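PDB 6U4B: WbbM protein from Klebsiella pneumoniae, which is a trimeric, bifunctional O-antigen polymerase that probably works as a metal-dependent glycosyltransferase, adding sugars to the growing polysaccharide chain. Local coordinates for residues Ala447-Val452 / Ala499-Phe504. Sequence-based numbering, arbitrary orientation.
Sequences ASDDGV and AKKYWF
Lys500 reaches across to two consecutive aspartates of a type I beta turn, Ser448 to Gly451. Its CB lies 3.5 Å from Asp449 OD2. From there chi1, 54°, tucks CG over the main chain, flanked by N and C, and after an extended second torsion the chain bends at chi3, 70°. The bend carries CD and CE across the Asp450 side chain at about a right angle, CD 3.6 Å from Asp450 OD1, and NZ ends 2.8 Å from Asp450 OD1 in a salt bridge that uses the syn lone pair; a weaker bond runs from NZ to OD2. A long, flexible lysine suits this place because its methylenes span the gap while its charge closes it. Asp450 OD1 is also bonded to Thr462 OG1, which should help fix the carboxylate's rotation.

Asp449 binds backbone instead. Its OD2 receives the N-H of Lys501 nearly straight, with the donor 42° out of the carboxylate plane; the modelled 2.5 Å is shorter than usual, and the exact length is doubtful. In return Asp449 N gives a weak bond to Lys501 O, so one residue meets both polar groups of the other's backbone. Ser448 stabilises the turn from within: its OG accepts from Asp450 N, an ST turn, while its small CB rests against Lys501 O. Gly451 fits the turn's end, where its backbone angles would press a side chain against the preceding carbonyl.

Farther along, the Trp503 indole is sandwiched, Phe504 CE2 over the centre of one face and Ala447 N near the rim of the other. Ala447 O adds a CA-H...O contact of 3.2 Å to Trp503 CA.

This surface contact, away from the magnesium site, joins the loop between helices 434-441 and 455-461 to the one linking helices 489-499 and 505-513; Tyr458 of helix 455-461 bonds Trp503 N, and Asp508 of helix 505-513 bonds Phe504 N.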
loop_
_atom_site.group_PDB
_atom_site.type_symbol
_atom_site.label_atom_id
_atom_site.label_comp_id
_atom_site.label_asym_id
_atom_site.label_seq_id
_atom_site.Cartn_x
_atom_site.Cartn_y
_atom_site.Cartn_z
ATOM N N ALA A 447 -23.828 16.233 -36.584
ATOM C CA ALA A 447 -24.340 15.089 -37.333
ATOM C C ALA A 447 -25.488 14.473 -36.551
ATOM O O ALA A 447 -25.301 14.060 -35.403
ATOM C CB ALA A 447 -23.241 14.056 -37.585
ATOM N N SER A 448 -26.663 14.415 -37.169
ATOM C CA SER A 448 -27.852 13.849 -36.540
ATOM C C SER A 448 -28.855 13.516 -37.638
ATOM O O SER A 448 -28.531 13.552 -38.830
ATOM C CB SER A 448 -28.442 14.815 -35.508
ATOM O OG SER A 448 -29.045 15.929 -36.146
ATOM N N ASP A 449 -30.086 13.194 -37.233
ATOM C CA ASP A 449 -31.142 12.933 -38.202
ATOM C C ASP A 449 -31.557 14.187 -38.960
ATOM O O ASP A 449 -32.190 14.076 -40.016
ATOM C CB ASP A 449 -32.361 12.321 -37.510
ATOM C CG ASP A 449 -32.160 10.860 -37.156
ATOM O OD1 ASP A 449 -31.405 10.170 -37.876
ATOM O OD2 ASP A 449 -32.759 10.400 -36.162
ATOM N N ASP A 450 -31.223 15.371 -38.450
ATOM C CA ASP A 450 -31.556 16.621 -39.119
ATOM C C ASP A 450 -30.484 17.069 -40.106
ATOM O O ASP A 450 -30.530 18.213 -40.570
ATOM C CB ASP A 450 -31.807 17.728 -38.090
ATOM C CG ASP A 450 -33.015 17.449 -37.216
ATOM O OD1 ASP A 450 -32.953 17.741 -36.003
ATOM O OD2 ASP A 450 -34.021 16.926 -37.736
ATOM N N GLY A 451 -29.528 16.203 -40.437
ATOM C CA GLY A 451 -28.533 16.525 -41.441
ATOM C C GLY A 451 -27.169 16.873 -40.881
ATOM O O GLY A 451 -26.688 16.226 -39.944
ATOM N N VAL A 452 -26.530 17.892 -41.457
ATOM C CA VAL A 452 -25.217 18.358 -41.022
ATOM C C VAL A 452 -25.238 19.881 -41.026
ATOM O O VAL A 452 -25.508 20.496 -42.064
ATOM C CB VAL A 452 -24.079 17.837 -41.919
ATOM C CG1 VAL A 452 -22.784 18.569 -41.608
ATOM C CG2 VAL A 452 -23.900 16.337 -41.734
ATOM N N ALA A 499 -38.014 10.537 -30.775
ATOM C CA ALA A 499 -38.286 11.390 -31.928
ATOM C C ALA A 499 -37.202 11.282 -32.992
ATOM O O ALA A 499 -37.509 11.214 -34.187
ATOM C CB ALA A 499 -38.446 12.840 -31.473
ATOM N N LYS A 500 -35.934 11.271 -32.588
ATOM C CA LYS A 500 -34.844 11.274 -33.555
ATOM C C LYS A 500 -33.553 10.890 -32.848
ATOM O O LYS A 500 -33.492 10.806 -31.620
ATOM C CB LYS A 500 -34.708 12.639 -34.242
ATOM C CG LYS A 500 -34.568 13.798 -33.275
ATOM C CD LYS A 500 -34.392 15.127 -34.000
ATOM C CE LYS A 500 -35.670 15.552 -34.714
ATOM N NZ LYS A 500 -35.551 16.916 -35.307
ATOM N N LYS A 501 -32.521 10.644 -33.650
ATOM C CA LYS A 501 -31.191 10.367 -33.133
ATOM C C LYS A 501 -30.390 11.660 -33.086
ATOM O O LYS A 501 -30.426 12.464 -34.022
ATOM C CB LYS A 501 -30.481 9.323 -33.995
ATOM C CG LYS A 501 -31.270 8.041 -34.127
ATOM C CD LYS A 501 -30.399 6.820 -33.907
ATOM C CE LYS A 501 -31.250 5.635 -33.486
ATOM N NZ LYS A 501 -31.878 5.871 -32.156
ATOM N N TYR A 502 -29.674 11.858 -31.986
ATOM C CA TYR A 502 -29.010 13.120 -31.698
ATOM C C TYR A 502 -27.495 12.976 -31.770
ATOM O O TYR A 502 -26.937 11.887 -31.597
ATOM C CB TYR A 502 -29.423 13.648 -30.319
ATOM C CG TYR A 502 -30.905 13.927 -30.215
ATOM C CD1 TYR A 502 -31.428 15.155 -30.602
ATOM C CD2 TYR A 502 -31.783 12.959 -29.744
ATOM C CE1 TYR A 502 -32.781 15.411 -30.518
ATOM C CE2 TYR A 502 -33.138 13.208 -29.652
ATOM C CZ TYR A 502 -33.631 14.435 -30.041
ATOM O OH TYR A 502 -34.982 14.687 -29.957
ATOM N N TRP A 503 -26.837 14.112 -32.015
ATOM C CA TRP A 503 -25.394 14.128 -32.228
ATOM C C TRP A 503 -24.649 13.517 -31.045
ATOM O O TRP A 503 -23.842 12.596 -31.213
ATOM C CB TRP A 503 -24.930 15.562 -32.481
ATOM C CG TRP A 503 -23.508 15.684 -32.922
ATOM C CD1 TRP A 503 -22.722 14.699 -33.443
ATOM C CD2 TRP A 503 -22.697 16.865 -32.881
ATOM N NE1 TRP A 503 -21.473 15.191 -33.729
ATOM C CE2 TRP A 503 -21.431 16.519 -33.393
ATOM C CE3 TRP A 503 -22.918 18.180 -32.459
ATOM C CZ2 TRP A 503 -20.391 17.439 -33.496
ATOM C CZ3 TRP A 503 -21.884 19.093 -32.563
ATOM C CH2 TRP A 503 -20.636 18.718 -33.077
ATOM N N PHE A 504 -24.913 14.014 -29.838
ATOM C CA PHE A 504 -24.283 13.497 -28.631
ATOM C C PHE A 504 -25.267 12.730 -27.753
ATOM O O PHE A 504 -25.165 12.760 -26.524
ATOM C CB PHE A 504 -23.617 14.627 -27.850
ATOM C CG PHE A 504 -22.315 15.072 -28.446
ATOM C CD1 PHE A 504 -21.143 14.384 -28.176
ATOM C CD2 PHE A 504 -22.263 16.164 -29.293
ATOM C CE1 PHE A 504 -19.940 14.787 -28.731
ATOM C CE2 PHE A 504 -21.066 16.573 -29.850
ATOM C CZ PHE A 504 -19.903 15.882 -29.569
#